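Local coordinates for protein neurotoxin (Clostridium botulinum, PDB 3N7L) that probably binds gangliosides on the neuronal surface as the receptor-binding domain of a botulinum neurotoxin of serotype D/C, at residues A[138-143]-A[235-240]; A[256-261]-A[277-282]; A[356-361]-A[414-419]. One frame throughout, in Å; residues are numbered along the deposited sequence.

Interaction 1 (A[138-143]-A[235-240]); sequences GYNKWF and DYWGND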
loop_
_atom_site.group_PDB
_atom_site.type_symbol
_atom_site.label_atom_id
_atom_site.label_comp_id
_atom_site.label_asym_id
_atom_site.label_seq_id
_atom_site.Cartn_x
_atom_site.Cartn_y
_atom_site.Cartn_z
ATOM N N GLY A 138 7.380 -4.440 -8.476
ATOM C CA GLY A 138 6.248 -5.291 -8.172
ATOM C C GLY A 138 5.157 -4.543 -7.424
ATOM O O GLY A 138 5.433 -3.589 -6.697
ATOM N N TYR A 139 3.911 -4.958 -7.614
ATOM C CA TYR A 139 2.791 -4.326 -6.925
ATOM C C TYR A 139 2.676 -5.072 -5.590
ATOM O O TYR A 139 1.831 -5.948 -5.431
ATOM C CB TYR A 139 1.515 -4.501 -7.749
ATOM C CG TYR A 139 0.397 -3.571 -7.355
ATOM C CD1 TYR A 139 0.285 -2.300 -7.924
ATOM C CD2 TYR A 139 -0.550 -3.956 -6.409
ATOM C CE1 TYR A 139 -0.751 -1.435 -7.560
ATOM C CE2 TYR A 139 -1.586 -3.102 -6.035
ATOM C CZ TYR A 139 -1.684 -1.847 -6.613
ATOM O OH TYR A 139 -2.721 -1.018 -6.248
ATOM N N ASN A 140 3.533 -4.720 -4.633
ATOM C CA ASN A 140 3.558 -5.413 -3.349
ATOM C C ASN A 140 2.913 -4.675 -2.185
ATOM O O ASN A 140 3.224 -4.936 -1.018
ATOM C CB ASN A 140 5.010 -5.754 -3.008
ATOM C CG ASN A 140 5.806 -6.147 -4.236
ATOM O OD1 ASN A 140 5.360 -6.969 -5.036
ATOM N ND2 ASN A 140 6.980 -5.559 -4.395
ATOM N N LYS A 141 1.998 -3.770 -2.499
ATOM C CA LYS A 141 1.333 -2.997 -1.469
ATOM C C LYS A 141 -0.055 -3.520 -1.113
ATOM O O LYS A 141 -0.671 -4.279 -1.861
ATOM C CB LYS A 141 1.227 -1.537 -1.923
ATOM C CG LYS A 141 0.381 -1.331 -3.172
ATOM C CD LYS A 141 0.612 0.050 -3.796
ATOM C CE LYS A 141 2.045 0.199 -4.321
ATOM N NZ LYS A 141 2.348 1.563 -4.861
ATOM N N TRP A 142 -0.532 -3.119 0.056
ATOM C CA TRP A 142 -1.867 -3.491 0.485
ATOM C C TRP A 142 -2.833 -2.730 -0.418
ATOM O O TRP A 142 -2.589 -1.563 -0.735
ATOM C CB TRP A 142 -2.120 -3.027 1.922
ATOM C CG TRP A 142 -1.715 -3.975 3.003
ATOM C CD1 TRP A 142 -0.644 -3.856 3.846
ATOM C CD2 TRP A 142 -2.425 -5.148 3.417
ATOM N NE1 TRP A 142 -0.649 -4.877 4.761
ATOM C CE2 TRP A 142 -1.731 -5.686 4.523
ATOM C CE3 TRP A 142 -3.583 -5.796 2.959
ATOM C CZ2 TRP A 142 -2.156 -6.845 5.184
ATOM C CZ3 TRP A 142 -4.007 -6.945 3.609
ATOM C CH2 TRP A 142 -3.293 -7.461 4.715
ATOM N N PHE A 143 -3.909 -3.379 -0.853
ATOM C CA PHE A 143 -4.914 -2.688 -1.646
ATOM C C PHE A 143 -6.292 -3.242 -1.302
ATOM O O PHE A 143 -6.425 -4.388 -0.859
ATOM C CB PHE A 143 -4.603 -2.732 -3.165
ATOM C CG PHE A 143 -4.619 -4.099 -3.782
ATOM C CD1 PHE A 143 -5.728 -4.536 -4.501
ATOM C CD2 PHE A 143 -3.498 -4.925 -3.716
ATOM C CE1 PHE A 143 -5.720 -5.771 -5.151
ATOM C CE2 PHE A 143 -3.480 -6.165 -4.360
ATOM C CZ PHE A 143 -4.592 -6.587 -5.080
ATOM N N ASP A 235 3.783 3.173 5.315
ATOM C CA ASP A 235 5.006 3.030 4.544
ATOM C C ASP A 235 4.561 2.709 3.110
ATOM O O ASP A 235 3.359 2.616 2.844
ATOM C CB ASP A 235 5.924 1.944 5.142
ATOM C CG ASP A 235 5.392 0.525 4.980
ATOM O OD1 ASP A 235 5.963 -0.364 5.648
ATOM O OD2 ASP A 235 4.444 0.282 4.206
ATOM N N TYR A 236 5.509 2.549 2.194
ATOM C CA TYR A 236 5.181 2.307 0.787
ATOM C C TYR A 236 4.281 1.102 0.491
ATOM O O TYR A 236 3.514 1.116 -0.476
ATOM C CB TYR A 236 6.476 2.199 -0.029
ATOM C CG TYR A 236 6.292 2.286 -1.532
ATOM C CD1 TYR A 236 5.717 3.411 -2.122
ATOM C CD2 TYR A 236 6.744 1.265 -2.368
ATOM C CE1 TYR A 236 5.601 3.525 -3.505
ATOM C CE2 TYR A 236 6.634 1.366 -3.755
ATOM C CZ TYR A 236 6.065 2.497 -4.315
ATOM O OH TYR A 236 5.970 2.613 -5.680
ATOM N N TRP A 237 4.366 0.064 1.315
ATOM C CA TRP A 237 3.564 -1.135 1.088
ATOM C C TRP A 237 2.214 -1.080 1.805
ATOM O O TRP A 237 1.408 -2.002 1.689
ATOM C CB TRP A 237 4.345 -2.377 1.535
ATOM C CG TRP A 237 5.728 -2.483 0.923
ATOM C CD1 TRP A 237 6.898 -2.730 1.585
ATOM C CD2 TRP A 237 6.072 -2.359 -0.463
ATOM N NE1 TRP A 237 7.949 -2.766 0.697
ATOM C CE2 TRP A 237 7.471 -2.543 -0.566
ATOM C CE3 TRP A 237 5.334 -2.110 -1.630
ATOM C CZ2 TRP A 237 8.148 -2.486 -1.791
ATOM C CZ3 TRP A 237 6.009 -2.055 -2.850
ATOM C CH2 TRP A 237 7.404 -2.242 -2.917
ATOM N N GLY A 238 1.972 -0.006 2.548
ATOM C CA GLY A 238 0.706 0.117 3.244
ATOM C C GLY A 238 0.701 -0.281 4.707
ATOM O O GLY A 238 -0.356 -0.253 5.336
ATOM N N ASN A 239 1.850 -0.679 5.253
ATOM C CA ASN A 239 1.925 -1.043 6.673
ATOM C C ASN A 239 2.021 0.268 7.447
ATOM O O ASN A 239 2.350 1.300 6.868
ATOM C CB ASN A 239 3.184 -1.864 6.980
ATOM C CG ASN A 239 3.284 -3.128 6.149
ATOM O OD1 ASN A 239 2.376 -3.952 6.142
ATOM N ND2 ASN A 239 4.408 -3.290 5.453
ATOM N N ASP A 240 1.754 0.237 8.749
ATOM C CA ASP A 240 1.857 1.460 9.548
ATOM C C ASP A 240 3.312 1.934 9.563
ATOM O O ASP A 240 4.225 1.134 9.771
ATOM C CB ASP A 240 1.415 1.217 10.996
ATOM C CG ASP A 240 -0.046 0.829 11.111
ATOM O OD1 ASP A 240 -0.809 1.048 10.144
ATOM O OD2 ASP A 240 -0.429 0.315 12.185
HETATM O O HOH W 1 2.612 3.091 -2.058
#
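Trp237 lays its indole against Asn140, whose CB stands over one face of the six-membered ring, 4.1 Å from the centroid, a CH-pi contact displaced toward the rim. The amide of Asn140 runs on beside the ring, with ND2 3.7 Å from Trp237 CH2 and the two planes 53° apart. The hydrogen bonds of this amide go to other partners: OD1 accepts from the backbone N-H groups of Lys83 and Trp84, and ND2 donates to Ala137 O. On the opposite face of the same indole sits Tyr236 CD2, so each face is touched near its rim.

Trp237 also supplies the main backbone link. Its carbonyl oxygen receives the N-H of Trp142 at 2.8 Å from Trp142 N to Trp237 O, nearly straight at 161°. The indole of Trp142 then reaches Asn239, where NE1 makes a weak bond to OD1 lying at the ring edge, the amide plane perpendicular to the ring. The type I turn from Asp235 to Gly238 is backed by the carboxylate of its first residue, whose OD2 takes the N-H of Asn239, just past the turn, from above the carboxylate plane.

Lys141 starts with CG wedged between its backbone N and carbonyl carbon (chi1 63°) and bends at chi3. NZ comes to 4.4 Å from the Tyr236 ring centroid, an off-centre cation-pi contact, while a water takes a bond from NZ and gives one to Tyr236 O. Asp357 O is a further acceptor for this ammonium.

The interface joins the jelly-roll-like N-terminal subdomain to the beta-trefoil C-terminal one. Its chemistry is mixed: aromatic faces provide packing, whereas the buried Asn140 amide and Lys141 ammonium are paired with backbone atoms and water, which probably makes their burial affordable.

Interaction 2 (A[256-261]-A[277-282]); sequences NRYMSK and FNEGYK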
loop_
_atom_site.group_PDB
_atom_site.type_symbol
_atom_site.label_atom_id
_atom_site.label_comp_id
_atom_site.label_asym_id
_atom_site.label_seq_id
_atom_site.Cartn_x
_atom_site.Cartn_y
_atom_site.Cartn_z
ATOM N N ASN A 256 13.116 6.398 -9.363
ATOM C CA ASN A 256 14.362 5.794 -9.816
ATOM C C ASN A 256 15.584 6.507 -9.259
ATOM O O ASN A 256 16.657 6.487 -9.862
ATOM C CB ASN A 256 14.417 5.752 -11.350
ATOM C CG ASN A 256 13.682 4.550 -11.919
ATOM O OD1 ASN A 256 13.014 4.634 -12.960
ATOM N ND2 ASN A 256 13.804 3.419 -11.237
ATOM N N ARG A 257 15.411 7.142 -8.102
ATOM C CA ARG A 257 16.504 7.843 -7.435
ATOM C C ARG A 257 16.652 7.327 -6.013
ATOM O O ARG A 257 15.671 6.969 -5.370
ATOM C CB ARG A 257 16.232 9.350 -7.388
ATOM C CG ARG A 257 16.215 10.018 -8.745
ATOM C CD ARG A 257 17.616 10.352 -9.223
ATOM N NE ARG A 257 17.601 10.627 -10.652
ATOM C CZ ARG A 257 18.450 11.424 -11.290
ATOM N NH1 ARG A 257 19.420 12.066 -10.633
ATOM N NH2 ARG A 257 18.324 11.571 -12.603
ATOM N N TYR A 258 17.887 7.278 -5.529
ATOM C CA TYR A 258 18.137 6.852 -4.159
ATOM C C TYR A 258 18.919 7.976 -3.495
ATOM O O TYR A 258 19.451 8.856 -4.172
ATOM C CB TYR A 258 18.923 5.527 -4.123
ATOM C CG TYR A 258 20.340 5.607 -4.650
ATOM C CD1 TYR A 258 21.380 6.107 -3.857
ATOM C CD2 TYR A 258 20.646 5.163 -5.940
ATOM C CE1 TYR A 258 22.689 6.154 -4.332
ATOM C CE2 TYR A 258 21.949 5.212 -6.431
ATOM C CZ TYR A 258 22.963 5.704 -5.623
ATOM O OH TYR A 258 24.244 5.734 -6.108
ATOM N N MET A 259 18.979 7.952 -2.170
ATOM C CA MET A 259 19.676 8.983 -1.416
ATOM C C MET A 259 21.171 8.773 -1.227
ATOM O O MET A 259 21.616 7.703 -0.812
ATOM C CB MET A 259 19.041 9.135 -0.039
ATOM C CG MET A 259 18.109 10.311 0.093
ATOM S SD MET A 259 17.391 10.411 1.748
ATOM C CE MET A 259 18.827 10.316 2.769
ATOM N N SER A 260 21.938 9.816 -1.525
ATOM C CA SER A 260 23.375 9.789 -1.345
ATOM C C SER A 260 23.769 11.095 -0.655
ATOM O O SER A 260 22.908 11.908 -0.303
ATOM C CB SER A 260 24.091 9.665 -2.687
ATOM O OG SER A 260 25.479 9.461 -2.481
ATOM N N LYS A 261 25.064 11.301 -0.476
ATOM C CA LYS A 261 25.553 12.499 0.186
ATOM C C LYS A 261 26.842 12.999 -0.456
ATOM O O LYS A 261 27.677 12.209 -0.900
ATOM C CB LYS A 261 25.790 12.188 1.674
ATOM C CG LYS A 261 26.471 13.272 2.497
ATOM C CD LYS A 261 26.638 12.792 3.949
ATOM C CE LYS A 261 27.299 13.826 4.866
ATOM N NZ LYS A 261 28.747 14.053 4.565
ATOM N N PHE A 277 14.492 -1.707 -3.905
ATOM C CA PHE A 277 14.676 -0.293 -3.584
ATOM C C PHE A 277 15.886 -0.179 -2.664
ATOM O O PHE A 277 16.169 0.887 -2.111
ATOM C CB PHE A 277 13.451 0.285 -2.872
ATOM C CG PHE A 277 12.291 0.551 -3.780
ATOM C CD1 PHE A 277 11.225 -0.339 -3.849
ATOM C CD2 PHE A 277 12.275 1.682 -4.589
ATOM C CE1 PHE A 277 10.160 -0.107 -4.711
ATOM C CE2 PHE A 277 11.215 1.927 -5.459
ATOM C CZ PHE A 277 10.154 1.031 -5.522
ATOM N N ASN A 278 16.614 -1.281 -2.525
ATOM C CA ASN A 278 17.766 -1.321 -1.637
ATOM C C ASN A 278 19.085 -0.784 -2.180
ATOM O O ASN A 278 19.992 -1.536 -2.538
ATOM C CB ASN A 278 17.931 -2.744 -1.106
ATOM C CG ASN A 278 16.726 -3.188 -0.279
ATOM O OD1 ASN A 278 15.588 -3.130 -0.745
ATOM N ND2 ASN A 278 16.974 -3.624 0.954
ATOM N N GLU A 279 19.184 0.540 -2.210
ATOM C CA GLU A 279 20.378 1.224 -2.678
ATOM C C GLU A 279 20.451 2.581 -1.982
ATOM O O GLU A 279 19.425 3.208 -1.715
ATOM C CB GLU A 279 20.323 1.389 -4.201
ATOM C CG GLU A 279 21.505 2.134 -4.796
ATOM C CD GLU A 279 21.674 1.868 -6.289
ATOM O OE1 GLU A 279 20.660 1.584 -6.970
ATOM O OE2 GLU A 279 22.825 1.954 -6.781
ATOM N N GLY A 280 21.662 3.019 -1.662
ATOM C CA GLY A 280 21.826 4.300 -1.007
ATOM C C GLY A 280 21.664 4.271 0.501
ATOM O O GLY A 280 21.572 3.214 1.113
ATOM N N TYR A 281 21.613 5.458 1.093
ATOM C CA TYR A 281 21.479 5.603 2.532
ATOM C C TYR A 281 20.044 5.496 3.018
ATOM O O TYR A 281 19.104 5.888 2.323
ATOM C CB TYR A 281 22.084 6.941 2.964
ATOM C CG TYR A 281 23.537 7.048 2.575
ATOM C CD1 TYR A 281 24.018 8.161 1.880
ATOM C CD2 TYR A 281 24.424 6.006 2.853
ATOM C CE1 TYR A 281 25.346 8.229 1.463
ATOM C CE2 TYR A 281 25.753 6.064 2.442
ATOM C CZ TYR A 281 26.207 7.173 1.747
ATOM O OH TYR A 281 27.517 7.214 1.326
ATOM N N LYS A 282 19.896 4.955 4.223
ATOM C CA LYS A 282 18.596 4.780 4.843
ATOM C C LYS A 282 18.386 5.848 5.900
ATOM O O LYS A 282 19.337 6.406 6.437
ATOM C CB LYS A 282 18.505 3.390 5.483
ATOM C CG LYS A 282 18.417 2.273 4.464
ATOM C CD LYS A 282 18.765 0.915 5.057
ATOM C CE LYS A 282 20.265 0.703 5.111
ATOM N NZ LYS A 282 20.603 -0.690 5.536
HETATM O O HOH W 2 18.723 5.460 -0.542
#
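Tyr258, early in strand 257-262, turns its ring to Glu279. The phenol is placed there by a chi1 of 67°, with CG between the backbone N and the carbonyl carbon, and Glu279 CG lies over one face, 3.5 Å from the ring centroid. Beyond it the carboxylate continues across the ring rim almost parallel to the ring, the planes 10° apart, and OE2 comes to 3.4 Å from Tyr258 CE2. The other oxygen, OE1, accepts from Lys272 N. Gly280 CA fits close to Tyr258 CD1, at 3.4 Å.

At Met259 the backbone takes over. Its carbonyl oxygen receives Tyr281 N at 2.9 Å in a nearly linear bond (170°), and its N-H gives to a water that in turn donates to the carbonyl oxygens of Glu279 and Tyr281. Ser260 and Lys261 follow along the Tyr281 phenol: Ser260 CA is 3.7 Å from Tyr281 CD1, and Lys261 N meets the ring at its edge.

Through one backbone bond and a bridging water, a loop thus packs beside a beta-hairpin (257-262 with 265-270) and leads on to strand 283-287, within the C-terminal beta-trefoil subdomain of clostridial neurotoxins.

Interaction 3 (A[356-361]-A[414-419]); sequences FDYYAS and STHWVF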
loop_
_atom_site.group_PDB
_atom_site.type_symbol
_atom_site.label_atom_id
_atom_site.label_comp_id
_atom_site.label_asym_id
_atom_site.label_seq_id
_atom_site.Cartn_x
_atom_site.Cartn_y
_atom_site.Cartn_z
ATOM N N PHE A 356 -4.597 6.801 -5.064
ATOM C CA PHE A 356 -4.825 5.494 -5.644
ATOM C C PHE A 356 -3.489 4.787 -5.869
ATOM O O PHE A 356 -3.348 3.601 -5.570
ATOM C CB PHE A 356 -5.543 5.624 -6.990
ATOM C CG PHE A 356 -5.659 4.325 -7.738
ATOM C CD1 PHE A 356 -6.680 3.426 -7.445
ATOM C CD2 PHE A 356 -4.715 3.978 -8.702
ATOM C CE1 PHE A 356 -6.757 2.194 -8.102
ATOM C CE2 PHE A 356 -4.781 2.751 -9.363
ATOM C CZ PHE A 356 -5.803 1.855 -9.064
ATOM N N ASP A 357 -2.514 5.529 -6.386
ATOM C CA ASP A 357 -1.204 4.973 -6.709
ATOM C C ASP A 357 -0.214 4.717 -5.584
ATOM O O ASP A 357 0.702 3.909 -5.756
ATOM C CB ASP A 357 -0.497 5.845 -7.752
ATOM C CG ASP A 357 -1.156 5.788 -9.119
ATOM O OD1 ASP A 357 -1.543 4.683 -9.561
ATOM O OD2 ASP A 357 -1.268 6.853 -9.759
ATOM N N TYR A 358 -0.365 5.381 -4.441
ATOM C CA TYR A 358 0.609 5.167 -3.376
ATOM C C TYR A 358 0.246 5.699 -2.001
ATOM O O TYR A 358 -0.631 6.552 -1.853
ATOM C CB TYR A 358 1.944 5.803 -3.780
ATOM C CG TYR A 358 1.793 7.242 -4.230
ATOM C CD1 TYR A 358 1.788 7.572 -5.589
ATOM C CD2 TYR A 358 1.588 8.267 -3.301
ATOM C CE1 TYR A 358 1.578 8.887 -6.010
ATOM C CE2 TYR A 358 1.376 9.586 -3.709
ATOM C CZ TYR A 358 1.372 9.888 -5.063
ATOM O OH TYR A 358 1.160 11.182 -5.472
ATOM N N TYR A 359 0.961 5.177 -1.007
ATOM C CA TYR A 359 0.841 5.590 0.387
ATOM C C TYR A 359 2.007 6.559 0.549
ATOM O O TYR A 359 3.169 6.166 0.395
ATOM C CB TYR A 359 1.056 4.400 1.327
ATOM C CG TYR A 359 -0.010 3.342 1.221
ATOM C CD1 TYR A 359 -1.255 3.526 1.814
ATOM C CD2 TYR A 359 0.218 2.160 0.509
ATOM C CE1 TYR A 359 -2.254 2.561 1.706
ATOM C CE2 TYR A 359 -0.776 1.188 0.394
ATOM C CZ TYR A 359 -2.009 1.399 0.996
ATOM O OH TYR A 359 -3.002 0.454 0.892
ATOM N N ALA A 360 1.714 7.819 0.848
ATOM C CA ALA A 360 2.783 8.797 0.996
ATOM C C ALA A 360 2.518 9.787 2.115
ATOM O O ALA A 360 1.641 9.582 2.957
ATOM C CB ALA A 360 2.995 9.541 -0.325
ATOM N N SER A 361 3.290 10.864 2.118
ATOM C CA SER A 361 3.145 11.877 3.135
ATOM C C SER A 361 3.725 13.190 2.674
ATOM O O SER A 361 4.482 13.253 1.704
ATOM C CB SER A 361 3.868 11.439 4.411
ATOM O OG SER A 361 5.267 11.329 4.170
ATOM N N SER A 414 5.425 16.519 -6.162
ATOM C CA SER A 414 6.846 16.660 -5.855
ATOM C C SER A 414 7.039 16.852 -4.347
ATOM O O SER A 414 8.167 16.905 -3.856
ATOM C CB SER A 414 7.453 17.847 -6.622
ATOM O OG SER A 414 6.971 19.092 -6.136
ATOM N N THR A 415 5.929 16.949 -3.617
ATOM C CA THR A 415 5.972 17.110 -2.166
ATOM C C THR A 415 5.501 15.826 -1.483
ATOM O O THR A 415 5.358 15.784 -0.258
ATOM C CB THR A 415 5.071 18.285 -1.684
ATOM O OG1 THR A 415 3.705 18.023 -2.026
ATOM C CG2 THR A 415 5.499 19.579 -2.331
ATOM N N HIS A 416 5.249 14.783 -2.276
ATOM C CA HIS A 416 4.804 13.501 -1.723
ATOM C C HIS A 416 5.999 12.584 -1.487
ATOM O O HIS A 416 6.681 12.181 -2.433
ATOM C CB HIS A 416 3.815 12.802 -2.665
ATOM C CG HIS A 416 2.545 13.562 -2.893
ATOM N ND1 HIS A 416 2.261 14.756 -2.262
ATOM C CD2 HIS A 416 1.490 13.307 -3.703
ATOM C CE1 HIS A 416 1.090 15.204 -2.678
ATOM N NE2 HIS A 416 0.602 14.344 -3.552
ATOM N N TRP A 417 6.241 12.249 -0.223
ATOM C CA TRP A 417 7.360 11.391 0.131
ATOM C C TRP A 417 6.916 10.016 0.601
ATOM O O TRP A 417 5.946 9.874 1.345
ATOM C CB TRP A 417 8.216 12.057 1.206
ATOM C CG TRP A 417 8.837 13.340 0.744
ATOM C CD1 TRP A 417 8.300 14.592 0.836
ATOM C CD2 TRP A 417 10.091 13.488 0.070
ATOM N NE1 TRP A 417 9.144 15.513 0.257
ATOM C CE2 TRP A 417 10.252 14.862 -0.220
ATOM C CE3 TRP A 417 11.098 12.593 -0.320
ATOM C CZ2 TRP A 417 11.379 15.363 -0.882
ATOM C CZ3 TRP A 417 12.219 13.089 -0.978
ATOM C CH2 TRP A 417 12.349 14.462 -1.253
ATOM N N VAL A 418 7.649 9.006 0.155
ATOM C CA VAL A 418 7.351 7.630 0.500
ATOM C C VAL A 418 8.485 6.998 1.295
ATOM O O VAL A 418 9.630 7.443 1.207
ATOM C CB VAL A 418 7.115 6.813 -0.773
ATOM C CG1 VAL A 418 7.135 5.359 -0.450
ATOM C CG2 VAL A 418 5.784 7.201 -1.398
ATOM N N PHE A 419 8.156 5.967 2.073
ATOM C CA PHE A 419 9.139 5.255 2.881
ATOM C C PHE A 419 9.063 3.742 2.664
ATOM O O PHE A 419 8.068 3.099 2.994
ATOM C CB PHE A 419 8.947 5.569 4.368
ATOM C CG PHE A 419 9.061 7.025 4.689
ATOM C CD1 PHE A 419 7.932 7.835 4.706
ATOM C CD2 PHE A 419 10.309 7.602 4.925
ATOM C CE1 PHE A 419 8.040 9.208 4.953
ATOM C CE2 PHE A 419 10.431 8.970 5.171
ATOM C CZ PHE A 419 9.289 9.775 5.184
HETATM O O HOH W 3 5.186 5.841 2.447
#
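Ser361 carries its hydroxyl into the partner strand. From CB, 4.0 Å from Trp417 O, the chain turns with chi1 at 64°, so that OG is held between the backbone N and the carbonyl carbon. OG then donates to Trp417 O at 3.2 Å, arriving from above the carbonyl plane, and meets the edge of the Phe419 ring at CE1, 3.6 Å away. The same carbonyl oxygen also takes a weak bond from Ser361 N, and thus receives two donors from one residue.

In return Trp417 N gives a straight bond (176°) to Ser361 O, 2.8 Å long and in the carbonyl plane. This makes Ser361 and Trp417 a hydrogen-bonded antiparallel pair, a single bridge between strands 359-366 and 417-421 of the beta-trefoil subdomain; the short segments run at 122° to each other, and the pairing does not continue. One step along, a water donates to Tyr359 O and accepts from Phe419 N.

Val418 CG2 and Ala360 CB form an apolar pair at 3.8 Å, and Ala360 CB also approaches His416 CB. The same Val418 CG2 comes to 3.3 Å from the carbonyl oxygen Tyr359 O. The indole NE1 of Trp417 is bonded to Leu377 O.

From the N terminus, interaction 1 comes first: residues 138-143 of the N-terminal subdomain wait 92 residues for 235-240, past the helix 217-226, and this closure bridges the two subdomains. Interaction 2 then closes a short loop of the C-terminal subdomain around strand 265-270, and interaction 3 a longer one between strands 359-366 and 417-421. The three follow in series, with no nesting or crossing in sequence. In space, interaction 1 touches both of the others: Phe277 packs on Trp237 and Tyr236, while Tyr359 OH probably hydrogen-bonds Trp142 O and Tyr236 N probably does so with Phe419 O. Interactions 2 and 3 have no direct touch, and interaction 1 connects them.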